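Local coordinates for protein poly-gamma-glutamate hydrolase (Bacillus phage phiNIT1, PDB 3A9L) that hydrolyses the gamma-glutamyl linkages of bacterial poly-gamma-glutamate as a zinc-dependent peptidase, at residues S33-S38 with S94-A99; K28-S33 with G60-L65; G117-L122 with S158-Q163; V79-F84 with P149-N154; N124-K129 with K200-E205. All coordinates share one frame; numbering follows the deposited sequence.

How the interactions relate
Interactions 1, 2 and 3 lie on one mixed beta-sheet. Along it come strands 23-29, 62-68, 34-42, 98-105 and 162-167. Interaction 2 joins the first two, and interaction 1 joins strand 34-42 to strand 98-105. The two share Ser33, and their centres are about 7 Å apart. Interaction 3 sits at strand 162-167, its centre about 11 Å from that of interaction 1. Interaction 4 joins two loops beside the zinc site, about 13 Å from interaction 3 between centres. Interaction 5 packs helix 120-132, which interaction 3 also uses, on helix 190-209. Segments of interactions 1 and 2 alternate along the chain, as do those of 3, 4 and 5, so distant segments interleave in the fold.

Interaction 1 (S33-S38 with S94-A99); sequences SMIYFS and SKHTDA
Ser33 and Asp98 are joined by a backbone hydrogen bond. Asp98 N donates to Ser33 O over 2.8 Å, bent to 144° at the hydrogen. A second backbone bond, from Ile35 N to Asp98 O, is weak at 3.4 Å. Ala99 CA also makes a CA-H...O contact with Ile35 O, 3.5 Å apart. Water 1 adds a polar bridge between Ser33 OG and Thr97 OG1. The carboxylate of Asp98 turns to another partner, Tyr207 OH of helix 190-209.

These residues belong to strands 34-42 and 98-105 and the loops before them. The two strands run parallel as neighbours in the mixed sheet of this zinc peptidase. Both go on to supply metal ligands: His40 from the first and His103 from the second.

The apolar contacts centre on Ile35. Its CB stands over the face of the His96 imidazole, 3.7 Å from the ring centroid and 9° off the ring normal, a CH-pi contact. The two side chains cross at about a right angle. The ring is held at both nitrogens, ND1 by Met92 O and NE2 by Ser62 OG. With CG1 anti to the backbone N (chi1 177°), Ile35 CG2 lies between the N and the carbonyl carbon. From there it meets both the imidazole and Ala99 CB, the latter at 3.7 Å. Ala99 CB also touches the ring edge of Phe37, at CE1. Met34 bends at chi2 and chi3. This carries CE to 3.4 Å from Asp98 CB and crosses the aspartate nearly at right angles.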
# COMPACT_ATOMS: atom_id res chain seq x y z
N SER A 33 2.80 -8.42 -13.98
CA SER A 33 3.86 -8.12 -14.96
C SER A 33 4.74 -6.92 -14.66
O SER A 33 5.94 -6.97 -14.95
CB SER A 33 3.28 -7.93 -16.35
OG SER A 33 2.75 -9.15 -16.81
N MET A 34 4.14 -5.85 -14.12
CA MET A 34 4.78 -4.54 -14.04
C MET A 34 4.55 -3.78 -12.73
O MET A 34 3.42 -3.71 -12.21
CB MET A 34 4.31 -3.67 -15.23
CG MET A 34 4.94 -2.29 -15.32
SD MET A 34 6.74 -2.30 -15.28
CE MET A 34 7.14 -2.59 -16.97
N ILE A 35 5.63 -3.18 -12.19
CA ILE A 35 5.53 -2.43 -10.95
C ILE A 35 6.31 -1.11 -11.11
O ILE A 35 7.45 -1.10 -11.53
CB ILE A 35 6.10 -3.24 -9.73
CG1 ILE A 35 6.05 -2.40 -8.46
CG2 ILE A 35 7.52 -3.79 -10.04
CD1 ILE A 35 6.48 -3.13 -7.16
N TYR A 36 5.64 -0.00 -10.80
CA TYR A 36 6.25 1.29 -10.88
C TYR A 36 6.50 1.75 -9.49
O TYR A 36 5.61 1.70 -8.64
CB TYR A 36 5.31 2.26 -11.58
CG TYR A 36 5.06 1.90 -13.01
CD1 TYR A 36 6.05 2.10 -13.97
CD2 TYR A 36 3.85 1.33 -13.41
CE1 TYR A 36 5.83 1.80 -15.31
CE2 TYR A 36 3.64 1.00 -14.77
CZ TYR A 36 4.64 1.26 -15.69
OH TYR A 36 4.47 0.95 -17.02
N PHE A 37 7.71 2.21 -9.23
CA PHE A 37 8.06 2.45 -7.83
C PHE A 37 9.22 3.40 -7.64
O PHE A 37 9.97 3.69 -8.57
CB PHE A 37 8.33 1.12 -7.11
CG PHE A 37 9.69 0.57 -7.34
CD1 PHE A 37 9.99 -0.17 -8.50
CD2 PHE A 37 10.70 0.80 -6.42
CE1 PHE A 37 11.29 -0.66 -8.71
CE2 PHE A 37 12.00 0.31 -6.62
CZ PHE A 37 12.30 -0.40 -7.77
N SER A 38 9.35 3.91 -6.43
CA SER A 38 10.50 4.71 -6.07
C SER A 38 10.93 4.43 -4.61
O SER A 38 10.10 4.32 -3.71
CB SER A 38 10.24 6.20 -6.31
OG SER A 38 11.33 6.94 -5.80
N SER A 94 10.36 -9.04 -6.55
CA SER A 94 10.50 -10.45 -6.89
C SER A 94 9.23 -11.07 -7.43
O SER A 94 9.28 -12.16 -8.02
CB SER A 94 10.94 -11.26 -5.67
OG SER A 94 9.83 -11.39 -4.79
N LYS A 95 8.11 -10.40 -7.19
CA LYS A 95 6.78 -10.87 -7.62
C LYS A 95 6.33 -10.26 -8.97
O LYS A 95 5.21 -10.51 -9.46
CB LYS A 95 5.75 -10.59 -6.52
CG LYS A 95 6.05 -11.23 -5.16
CD LYS A 95 6.25 -12.74 -5.27
CE LYS A 95 6.13 -13.42 -3.90
NZ LYS A 95 6.81 -12.66 -2.82
N HIS A 96 7.22 -9.48 -9.58
CA HIS A 96 6.91 -8.87 -10.87
C HIS A 96 7.99 -9.16 -11.90
O HIS A 96 9.19 -9.05 -11.63
CB HIS A 96 6.76 -7.36 -10.74
CG HIS A 96 5.67 -6.95 -9.83
ND1 HIS A 96 5.80 -6.95 -8.46
CD2 HIS A 96 4.41 -6.52 -10.08
CE1 HIS A 96 4.67 -6.55 -7.91
NE2 HIS A 96 3.81 -6.30 -8.88
N THR A 97 7.54 -9.47 -13.11
CA THR A 97 8.46 -9.66 -14.22
C THR A 97 9.32 -8.45 -14.50
O THR A 97 10.53 -8.58 -14.67
CB THR A 97 7.71 -9.98 -15.50
OG1 THR A 97 6.78 -11.03 -15.22
CG2 THR A 97 8.71 -10.44 -16.64
N ASP A 98 8.66 -7.29 -14.56
CA ASP A 98 9.28 -6.06 -14.99
C ASP A 98 9.17 -5.03 -13.89
O ASP A 98 8.31 -5.15 -13.01
CB ASP A 98 8.62 -5.56 -16.28
CG ASP A 98 8.85 -6.49 -17.45
OD1 ASP A 98 10.02 -6.81 -17.76
OD2 ASP A 98 7.87 -6.93 -18.08
N ALA A 99 10.04 -4.03 -13.93
CA ALA A 99 10.02 -2.94 -12.97
C ALA A 99 10.56 -1.67 -13.60
O ALA A 99 11.55 -1.72 -14.34
CB ALA A 99 10.84 -3.30 -11.71
O HOH W 1 4.53 -11.07 -17.14

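Interaction 2 (K28-S33 with G60-L65); sequences KRQNPS and GGSLYL
Lys28 and Leu63 form an antiparallel hydrogen-bonded pair. Lys28 N donates to Leu63 O at 2.9 Å, and Leu63 N returns a bond to Lys28 O. Beside this pair, Ser62 CB lies against Lys28 O. Arg29 follows, and its CG brushes Ser62 OG at 4.0 Å. Here strand 23-29 ends. It is the outermost strand of the sheet within its own chain. Lys28 and Arg29 also pair antiparallel with a strand of the second subunit, so the sheet runs on across the dimer interface.

Gln30 leaves the strand and makes two bonds. Its backbone N donates to Ser62 OG over 3.0 Å, almost straight at 173°. Its side chain has CG between the backbone N and the carbonyl carbon (chi1 68°) and is extended beyond. This carries NE2 to Gly61 O, 2.7 Å off. Gly61 O lies in the plane of the glutamine amide, but NE2 approaches from above the plane of the Gly61 carbonyl. Asn31 N gives Ser62 OG a weak bond at 3.1 Å. The same hydroxyl is hydrogen-bonded to His96 NE2, so three nitrogens gather round it. Asn31 CB rests 3.6 Å from Gly60 O, where the chain leaves helix 48-59 with positive phi. Asn31 OD1 then accepts from Ser33 N at 2.9 Å, an Asx turn, and is also bonded to Met34 N.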
# COMPACT_ATOMS: atom_id res chain seq x y z
N LYS A 28 0.71 -1.10 -3.61
CA LYS A 28 -0.46 -1.70 -4.17
C LYS A 28 -0.02 -2.73 -5.19
O LYS A 28 0.47 -2.36 -6.24
CB LYS A 28 -1.42 -0.63 -4.78
CG LYS A 28 -2.79 -1.29 -5.25
CD LYS A 28 -3.72 -0.28 -5.90
CE LYS A 28 -5.14 -0.88 -6.09
NZ LYS A 28 -6.12 0.10 -6.66
N ARG A 29 -0.16 -4.01 -4.85
CA ARG A 29 0.17 -5.09 -5.74
C ARG A 29 -1.14 -5.45 -6.46
O ARG A 29 -2.11 -5.86 -5.81
CB ARG A 29 0.73 -6.29 -4.95
CG ARG A 29 1.33 -7.33 -5.89
CD ARG A 29 1.85 -8.61 -5.23
NE ARG A 29 2.11 -9.61 -6.26
CZ ARG A 29 2.11 -10.93 -6.09
NH1 ARG A 29 1.93 -11.46 -4.90
NH2 ARG A 29 2.33 -11.74 -7.12
N GLN A 30 -1.14 -5.28 -7.78
CA GLN A 30 -2.35 -5.37 -8.59
C GLN A 30 -2.06 -5.79 -10.02
O GLN A 30 -2.93 -5.77 -10.87
CB GLN A 30 -3.13 -4.03 -8.54
CG GLN A 30 -2.45 -2.84 -9.23
CD GLN A 30 -3.37 -1.64 -9.39
OE1 GLN A 30 -4.58 -1.70 -9.10
NE2 GLN A 30 -2.81 -0.53 -9.85
N ASN A 31 -0.83 -6.21 -10.28
CA ASN A 31 -0.40 -6.63 -11.61
C ASN A 31 0.69 -7.71 -11.51
O ASN A 31 1.62 -7.55 -10.70
CB ASN A 31 0.09 -5.41 -12.41
CG ASN A 31 0.16 -5.66 -13.93
OD1 ASN A 31 1.21 -6.06 -14.45
ND2 ASN A 31 -0.94 -5.43 -14.63
N PRO A 32 0.57 -8.81 -12.29
CA PRO A 32 1.61 -9.84 -12.39
C PRO A 32 2.90 -9.41 -13.10
O PRO A 32 3.98 -9.96 -12.81
CB PRO A 32 0.93 -10.92 -13.24
CG PRO A 32 -0.13 -10.19 -14.00
CD PRO A 32 -0.64 -9.20 -13.04
N SER A 33 2.80 -8.42 -13.98
CA SER A 33 3.86 -8.12 -14.96
C SER A 33 4.74 -6.92 -14.66
O SER A 33 5.94 -6.97 -14.95
CB SER A 33 3.28 -7.93 -16.35
OG SER A 33 2.75 -9.15 -16.81
N GLY A 60 -2.59 0.65 -14.50
CA GLY A 60 -2.98 -0.45 -13.60
C GLY A 60 -1.77 -1.27 -13.14
O GLY A 60 -1.90 -2.40 -12.70
N GLY A 61 -0.57 -0.69 -13.29
CA GLY A 61 0.65 -1.30 -12.77
C GLY A 61 0.58 -1.33 -11.26
O GLY A 61 -0.21 -0.60 -10.68
N SER A 62 1.34 -2.23 -10.62
CA SER A 62 1.50 -2.18 -9.16
C SER A 62 2.36 -0.94 -8.81
O SER A 62 3.03 -0.36 -9.69
CB SER A 62 2.17 -3.43 -8.60
OG SER A 62 1.52 -4.65 -8.92
N LEU A 63 2.29 -0.54 -7.54
CA LEU A 63 2.92 0.65 -7.01
C LEU A 63 3.66 0.29 -5.73
O LEU A 63 3.19 -0.53 -4.93
CB LEU A 63 1.84 1.71 -6.69
CG LEU A 63 2.11 2.99 -5.88
CD1 LEU A 63 1.13 4.12 -6.25
CD2 LEU A 63 2.12 2.75 -4.36
N TYR A 64 4.82 0.91 -5.54
CA TYR A 64 5.50 0.88 -4.24
C TYR A 64 6.18 2.21 -4.09
O TYR A 64 6.79 2.65 -5.06
CB TYR A 64 6.56 -0.20 -4.20
CG TYR A 64 7.45 -0.10 -2.97
CD1 TYR A 64 8.58 0.73 -2.97
CD2 TYR A 64 7.16 -0.82 -1.83
CE1 TYR A 64 9.37 0.83 -1.88
CE2 TYR A 64 7.98 -0.73 -0.72
CZ TYR A 64 9.06 0.09 -0.76
OH TYR A 64 9.86 0.22 0.33
N LEU A 65 6.08 2.82 -2.91
CA LEU A 65 6.75 4.11 -2.61
C LEU A 65 7.32 4.15 -1.21
O LEU A 65 6.57 4.02 -0.24
CB LEU A 65 5.75 5.25 -2.69
CG LEU A 65 4.98 5.57 -3.94
CD1 LEU A 65 3.99 6.62 -3.58
CD2 LEU A 65 5.95 6.08 -5.04

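Interaction 3 (G117-L122 with S158-Q163); sequences GLNTEL and SGKGVQ
Asn119, the N-cap of helix 120-132, packs against Lys160 and Gly161, and against Val162 of strand 162-167. Its backbone N donates to Gly161 O over 2.9 Å, nearly straight at 167°. Asn119 is also the centre of an inverse gamma turn. With CG anti to the backbone N (chi1 -170°), its OD1 is placed within reach of Leu122 N. It accepts from that nitrogen at 3.2 Å, the capping bond. The donor stands well above the carbonyl plane of the amide. ND2, on the other arm, donates to water 2 at 3.0 Å. The water also lies by Lys160 O, at a distance too short to be trusted.

Nearer the backbone, Asn119 CB is 3.4 Å from Lys160 O. The lysine side chain crosses Asn119 at about a right angle, and its CB lies 4.0 Å from Leu118 CB. Val162 CG2 fits between Asn119 and the first helical turn: it is 3.4 Å from Asn119 O and 3.7 Å from Leu122 CB. At Gly117 the backbones come very close, with Gly117 CA 3.3 Å from Gly161 O. Leu118 N also lies near Gly161 O, but its bond goes to Asn154 OD1.

On the strand side, Val162 makes backbone bonds to Ala99 and Ser101 of strand 98-105, and Gln163 to Gly116 of strand 113-116. Gln163 OE1 is bonded to Asn151 ND2, close to the zinc ligand His103. The Leu122 side chain also touches Val100 of strand 98-105 and Tyr206 of helix 190-209.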
# COMPACT_ATOMS: atom_id res chain seq x y z
N GLY A 117 19.21 0.99 -16.70
CA GLY A 117 18.66 -0.26 -16.24
C GLY A 117 19.03 -1.35 -17.25
O GLY A 117 19.56 -1.03 -18.33
N LEU A 118 18.77 -2.61 -16.92
CA LEU A 118 19.13 -3.73 -17.81
C LEU A 118 18.04 -4.10 -18.80
O LEU A 118 18.31 -4.80 -19.78
CB LEU A 118 19.57 -4.98 -17.00
CG LEU A 118 20.93 -4.85 -16.29
CD1 LEU A 118 21.10 -5.95 -15.27
CD2 LEU A 118 22.13 -4.77 -17.29
N ASN A 119 16.81 -3.62 -18.60
CA ASN A 119 15.78 -3.85 -19.62
C ASN A 119 15.93 -2.89 -20.81
O ASN A 119 15.31 -1.85 -20.84
CB ASN A 119 14.37 -3.77 -19.02
CG ASN A 119 13.30 -4.23 -19.99
OD1 ASN A 119 13.54 -4.35 -21.20
ND2 ASN A 119 12.11 -4.51 -19.48
N THR A 120 16.76 -3.27 -21.79
CA THR A 120 17.24 -2.35 -22.82
C THR A 120 16.11 -1.95 -23.71
O THR A 120 16.02 -0.77 -24.09
CB THR A 120 18.29 -2.99 -23.76
OG1 THR A 120 19.22 -3.75 -23.00
CG2 THR A 120 19.04 -1.89 -24.53
N GLU A 121 15.28 -2.94 -24.05
CA GLU A 121 14.13 -2.73 -24.91
C GLU A 121 13.11 -1.75 -24.36
O GLU A 121 12.75 -0.84 -25.07
CB GLU A 121 13.45 -4.03 -25.25
CG GLU A 121 12.34 -3.82 -26.27
CD GLU A 121 11.47 -5.04 -26.43
OE1 GLU A 121 11.89 -6.15 -26.01
OE2 GLU A 121 10.36 -4.87 -27.00
N LEU A 122 12.65 -1.95 -23.13
CA LEU A 122 11.81 -0.99 -22.42
C LEU A 122 12.53 0.33 -22.12
O LEU A 122 11.92 1.39 -22.24
CB LEU A 122 11.25 -1.58 -21.14
CG LEU A 122 10.13 -0.80 -20.42
CD1 LEU A 122 8.94 -0.51 -21.36
CD2 LEU A 122 9.71 -1.57 -19.19
N SER A 158 12.58 -10.78 -13.71
CA SER A 158 13.32 -10.93 -14.96
C SER A 158 14.79 -10.57 -14.72
O SER A 158 15.67 -11.00 -15.48
CB SER A 158 12.68 -10.10 -16.08
OG SER A 158 12.86 -8.70 -15.83
N GLY A 159 15.07 -9.85 -13.63
CA GLY A 159 16.41 -9.34 -13.35
C GLY A 159 16.84 -8.16 -14.24
O GLY A 159 18.03 -7.83 -14.30
N LYS A 160 15.89 -7.56 -14.94
CA LYS A 160 16.18 -6.49 -15.90
C LYS A 160 15.14 -5.38 -15.75
O LYS A 160 13.99 -5.53 -16.19
CB LYS A 160 16.11 -7.04 -17.33
CG LYS A 160 17.04 -8.17 -17.67
CD LYS A 160 16.82 -8.63 -19.11
CE LYS A 160 15.36 -8.95 -19.42
NZ LYS A 160 14.63 -7.86 -20.16
N GLY A 161 15.54 -4.26 -15.14
CA GLY A 161 14.62 -3.18 -14.84
C GLY A 161 14.96 -1.93 -15.65
O GLY A 161 15.89 -1.96 -16.44
N VAL A 162 14.19 -0.85 -15.48
CA VAL A 162 14.46 0.40 -16.20
C VAL A 162 14.43 1.53 -15.19
O VAL A 162 13.41 1.78 -14.55
CB VAL A 162 13.39 0.73 -17.28
CG1 VAL A 162 13.52 2.17 -17.79
CG2 VAL A 162 13.44 -0.26 -18.43
N GLN A 163 15.53 2.24 -15.09
CA GLN A 163 15.64 3.32 -14.16
C GLN A 163 15.49 4.69 -14.87
O GLN A 163 16.18 4.96 -15.88
CB GLN A 163 17.01 3.24 -13.44
CG GLN A 163 17.18 4.37 -12.45
CD GLN A 163 18.53 4.38 -11.77
OE1 GLN A 163 18.63 3.98 -10.63
NE2 GLN A 163 19.57 4.88 -12.47
O HOH W 2 11.80 -4.51 -16.52

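Interaction 4 (V79-F84 with P149-N154); sequences VTSTHF and PDNIVN. With PO4 (phosphate ion), chain D.
Ser81 lies between Asn151 and Ile152 on one side and a bound phosphate on the other. Its CB meets the Asn151 amide, 3.6 Å from OD1, and is 3.9 Å from Ile152 CG2. The next atom is the tip. With OG anti to the carbonyl carbon (chi1 -41°), the hydroxyl meets phosphate O3 and receives a weak bond from water 3. Thr80 OG1 meets phosphate O1. Both hydroxyl-phosphate distances are very short and uncertain in detail. Ser81 N donates to O3 at a normal 3.0 Å, and His78 NE2 is a further partner of the ion.

The backbones join where Ile152 N donates to Ser81 O over 3.0 Å. The bond is straight at 166°, but the donor stands above the carbonyl plane. Asn151 OD1 accepts from Val153 N at 3.1 Å, on a lone pair, which makes an Asx turn. It also accepts from water 3 at 2.9 Å. This water is a loose link to the serine hydroxyl. Nearby, Thr82 CB packs on Asp150 CB at 4.0 Å.

Ser81 comes close to the zinc ligands His40 and His103, with the zinc ion about 5 Å from its side chain. The phosphate probably comes from the crystallisation liquor. Donors gathered round an anion so near the metal are nevertheless consistent with a pocket for a negatively charged group, such as a carboxylate of the polyglutamate substrate.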
# COMPACT_ATOMS: atom_id res chain seq x y z
N VAL A 79 18.60 6.18 0.82
CA VAL A 79 19.45 5.02 0.71
C VAL A 79 19.56 4.67 -0.77
O VAL A 79 18.59 4.28 -1.43
CB VAL A 79 18.97 3.85 1.63
CG1 VAL A 79 19.73 2.58 1.35
CG2 VAL A 79 19.19 4.24 3.13
N THR A 80 20.75 4.86 -1.31
CA THR A 80 20.98 4.60 -2.71
C THR A 80 20.40 3.25 -3.17
O THR A 80 20.37 2.28 -2.40
CB THR A 80 22.48 4.68 -3.00
OG1 THR A 80 22.68 4.98 -4.39
CG2 THR A 80 23.19 3.38 -2.59
N SER A 81 19.93 3.18 -4.42
CA SER A 81 19.25 1.98 -4.98
C SER A 81 20.04 0.67 -4.93
O SER A 81 19.45 -0.41 -4.76
CB SER A 81 18.80 2.21 -6.43
OG SER A 81 18.24 3.50 -6.61
N THR A 82 21.36 0.73 -5.10
CA THR A 82 22.16 -0.48 -4.94
C THR A 82 22.16 -1.05 -3.49
O THR A 82 22.62 -2.16 -3.29
CB THR A 82 23.62 -0.24 -5.32
OG1 THR A 82 24.13 0.79 -4.48
CG2 THR A 82 23.77 0.14 -6.81
N HIS A 83 21.71 -0.26 -2.51
CA HIS A 83 21.78 -0.62 -1.07
C HIS A 83 20.39 -0.73 -0.47
O HIS A 83 20.20 -1.04 0.72
CB HIS A 83 22.59 0.43 -0.29
CG HIS A 83 24.03 0.47 -0.67
ND1 HIS A 83 24.96 1.22 0.02
CD2 HIS A 83 24.72 -0.17 -1.64
CE1 HIS A 83 26.15 1.04 -0.51
NE2 HIS A 83 26.03 0.20 -1.52
N PHE A 84 19.40 -0.49 -1.32
CA PHE A 84 18.05 -0.30 -0.85
C PHE A 84 17.44 -1.66 -0.72
O PHE A 84 17.30 -2.42 -1.69
CB PHE A 84 17.24 0.60 -1.77
CG PHE A 84 15.84 0.89 -1.25
CD1 PHE A 84 14.80 0.03 -1.55
CD2 PHE A 84 15.59 2.01 -0.48
CE1 PHE A 84 13.53 0.28 -1.09
CE2 PHE A 84 14.32 2.26 -0.01
CZ PHE A 84 13.29 1.42 -0.33
N PRO A 149 23.72 -5.80 -10.77
CA PRO A 149 22.61 -6.66 -10.29
C PRO A 149 22.07 -6.31 -8.91
O PRO A 149 21.08 -6.92 -8.45
CB PRO A 149 23.27 -8.04 -10.23
CG PRO A 149 24.65 -7.71 -9.69
CD PRO A 149 25.02 -6.46 -10.54
N ASP A 150 22.71 -5.36 -8.24
CA ASP A 150 22.26 -4.82 -6.96
C ASP A 150 21.15 -3.78 -7.07
O ASP A 150 20.24 -3.79 -6.26
CB ASP A 150 23.40 -4.14 -6.24
CG ASP A 150 24.51 -5.11 -5.87
OD1 ASP A 150 24.24 -6.32 -5.69
OD2 ASP A 150 25.66 -4.62 -5.74
N ASN A 151 21.25 -2.87 -8.03
CA ASN A 151 20.24 -1.82 -8.15
C ASN A 151 18.81 -2.38 -7.99
O ASN A 151 18.34 -3.17 -8.82
CB ASN A 151 20.39 -1.06 -9.47
CG ASN A 151 19.52 0.21 -9.52
OD1 ASN A 151 18.30 0.15 -9.33
ND2 ASN A 151 20.15 1.36 -9.79
N ILE A 152 18.11 -1.97 -6.94
CA ILE A 152 16.74 -2.49 -6.71
C ILE A 152 15.89 -2.76 -7.98
O ILE A 152 15.23 -3.80 -8.06
CB ILE A 152 15.94 -1.65 -5.68
CG1 ILE A 152 14.56 -2.28 -5.40
CG2 ILE A 152 15.78 -0.19 -6.13
CD1 ILE A 152 14.60 -3.67 -4.73
N VAL A 153 15.90 -1.85 -8.96
CA VAL A 153 15.13 -2.02 -10.20
C VAL A 153 15.43 -3.31 -11.00
O VAL A 153 14.51 -3.87 -11.60
CB VAL A 153 15.16 -0.77 -11.14
CG1 VAL A 153 16.31 -0.87 -12.09
CG2 VAL A 153 13.86 -0.68 -11.94
N ASN A 154 16.67 -3.80 -10.96
CA ASN A 154 17.02 -5.07 -11.65
C ASN A 154 16.81 -6.31 -10.77
O ASN A 154 17.28 -7.44 -11.11
CB ASN A 154 18.49 -5.04 -12.11
CG ASN A 154 18.79 -3.88 -13.06
OD1 ASN A 154 17.96 -3.50 -13.92
ND2 ASN A 154 19.98 -3.26 -12.87
P PO4 D . 20.24 6.94 -6.31
O1 PO4 D . 21.48 6.88 -5.46
O2 PO4 D . 20.56 7.19 -7.78
O3 PO4 D . 19.60 5.59 -6.18
O4 PO4 D . 19.32 8.03 -5.83
O HOH W 3 16.58 2.47 -9.42
O HOH W 4 18.75 -3.64 -3.89

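Interaction 5 (N124-K129 with K200-E205); sequences NLIVSK and KEAEAE
Lys129 and Glu205 reach each other through their torsions. The lysine bends at chi2 (-38°) and is extended beyond. The glutamate has CG anti to its backbone N (chi1 -162°) and a straight chain after it. Lys129 NZ thus meets Glu205 OE1 at 3.2 Å, nearly along the C-O axis, in a salt bridge. The other carboxylate oxygen, OE2, lies against Leu125 CD2, and the leucine and glutamate side chains cross at about a right angle. The two arms of one carboxylate therefore touch residues one turn apart on helix 120-132.

Lys129 also serves as an apolar chain. Its CG lies 3.6 Å from Ala202 CB, and its CE lies 3.6 Å from Glu201 CB. Glu201 OE1 is 4.2 Å from Lys129 NZ, too far for a salt bridge but of opposite charge. Glu201 OE2 forms a salt bridge with Lys133 NZ.

Ala202 is the middle of the contact. Its methyl group faces Leu125, Ile126 and Lys129 together. It sits 3.7 Å from Ile126 CG1 and 4.0 Å from Leu125 CB. The small side chain lets the backbones come close, with Leu125 CA 5.2 Å from Ala202 CA. The axes of 124-129 and 200-205 approach to 8.5 Å, with N-to-C directions 137° apart, between perpendicular and antiparallel.

Ile126 touches Val162 and Leu164 of strand 162-167 and Ile199 of helix 190-209. On that helix, Glu203 OE1 lies very close to Tyr36 OH of strand 34-42, a probable hydrogen bond, and Glu203 touches Thr59 of helix 48-59.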
# COMPACT_ATOMS: atom_id res chain seq x y z
N ASN A 124 14.94 1.75 -24.07
CA ASN A 124 14.89 2.47 -25.35
C ASN A 124 13.49 3.03 -25.67
O ASN A 124 13.35 4.15 -26.18
CB ASN A 124 15.37 1.59 -26.51
CG ASN A 124 16.85 1.18 -26.40
OD1 ASN A 124 17.63 1.82 -25.69
ND2 ASN A 124 17.24 0.13 -27.11
N LEU A 125 12.47 2.24 -25.37
CA LEU A 125 11.07 2.63 -25.65
C LEU A 125 10.62 3.87 -24.90
O LEU A 125 10.00 4.76 -25.47
CB LEU A 125 10.14 1.43 -25.44
CG LEU A 125 10.39 0.40 -26.56
CD1 LEU A 125 9.79 -0.99 -26.27
CD2 LEU A 125 9.89 0.94 -27.90
N ILE A 126 10.97 3.94 -23.62
CA ILE A 126 10.64 5.08 -22.75
C ILE A 126 11.36 6.35 -23.22
O ILE A 126 10.84 7.45 -23.13
CB ILE A 126 10.99 4.75 -21.28
CG1 ILE A 126 10.04 3.67 -20.78
CG2 ILE A 126 10.93 5.99 -20.39
CD1 ILE A 126 10.35 3.06 -19.40
N VAL A 127 12.56 6.14 -23.74
CA VAL A 127 13.40 7.21 -24.20
C VAL A 127 12.68 7.77 -25.41
O VAL A 127 12.38 8.93 -25.47
CB VAL A 127 14.81 6.61 -24.50
CG1 VAL A 127 15.45 7.15 -25.78
CG2 VAL A 127 15.71 6.76 -23.25
N SER A 128 12.29 6.86 -26.29
CA SER A 128 11.70 7.21 -27.55
C SER A 128 10.32 7.85 -27.40
O SER A 128 10.01 8.79 -28.14
CB SER A 128 11.70 6.01 -28.47
OG SER A 128 11.05 6.29 -29.69
N LYS A 129 9.51 7.39 -26.43
CA LYS A 129 8.21 8.04 -26.16
C LYS A 129 8.36 9.43 -25.55
O LYS A 129 7.67 10.38 -25.95
CB LYS A 129 7.31 7.20 -25.24
CG LYS A 129 6.78 5.86 -25.79
CD LYS A 129 6.41 5.93 -27.26
CE LYS A 129 5.42 4.84 -27.66
NZ LYS A 129 5.29 4.88 -29.13
N LYS A 200 3.23 5.22 -20.16
CA LYS A 200 2.15 4.24 -20.43
C LYS A 200 2.27 3.68 -21.88
O LYS A 200 2.15 2.49 -22.10
CB LYS A 200 0.78 4.85 -20.18
CG LYS A 200 -0.41 3.90 -20.45
CD LYS A 200 -1.74 4.63 -20.52
CE LYS A 200 -1.83 5.72 -21.60
NZ LYS A 200 -2.12 5.30 -23.02
N GLU A 201 2.51 4.56 -22.84
CA GLU A 201 2.67 4.18 -24.25
C GLU A 201 3.79 3.20 -24.48
O GLU A 201 3.62 2.24 -25.25
CB GLU A 201 2.91 5.44 -25.11
CG GLU A 201 1.65 6.30 -25.29
CD GLU A 201 1.89 7.54 -26.13
OE1 GLU A 201 2.81 7.55 -26.97
OE2 GLU A 201 1.13 8.53 -25.96
N ALA A 202 4.92 3.45 -23.82
CA ALA A 202 6.11 2.62 -23.93
C ALA A 202 5.87 1.26 -23.29
O ALA A 202 6.26 0.24 -23.86
CB ALA A 202 7.30 3.31 -23.29
N GLU A 203 5.18 1.25 -22.14
CA GLU A 203 4.77 -0.02 -21.51
C GLU A 203 3.85 -0.81 -22.44
O GLU A 203 4.01 -2.04 -22.57
CB GLU A 203 4.09 0.19 -20.13
CG GLU A 203 3.98 -1.12 -19.31
CD GLU A 203 2.79 -1.23 -18.33
OE1 GLU A 203 2.54 -0.30 -17.53
OE2 GLU A 203 2.12 -2.28 -18.32
N ALA A 204 2.92 -0.11 -23.10
CA ALA A 204 1.96 -0.71 -24.05
C ALA A 204 2.61 -1.39 -25.24
O ALA A 204 2.41 -2.58 -25.47
CB ALA A 204 0.89 0.35 -24.51
N GLU A 205 3.42 -0.64 -25.99
CA GLU A 205 4.20 -1.18 -27.12
C GLU A 205 5.07 -2.37 -26.67
O GLU A 205 5.08 -3.43 -27.33
CB GLU A 205 5.05 -0.06 -27.75
CG GLU A 205 5.57 -0.37 -29.16
CD GLU A 205 6.57 0.67 -29.65
OE1 GLU A 205 6.26 1.88 -29.58
OE2 GLU A 205 7.67 0.26 -30.11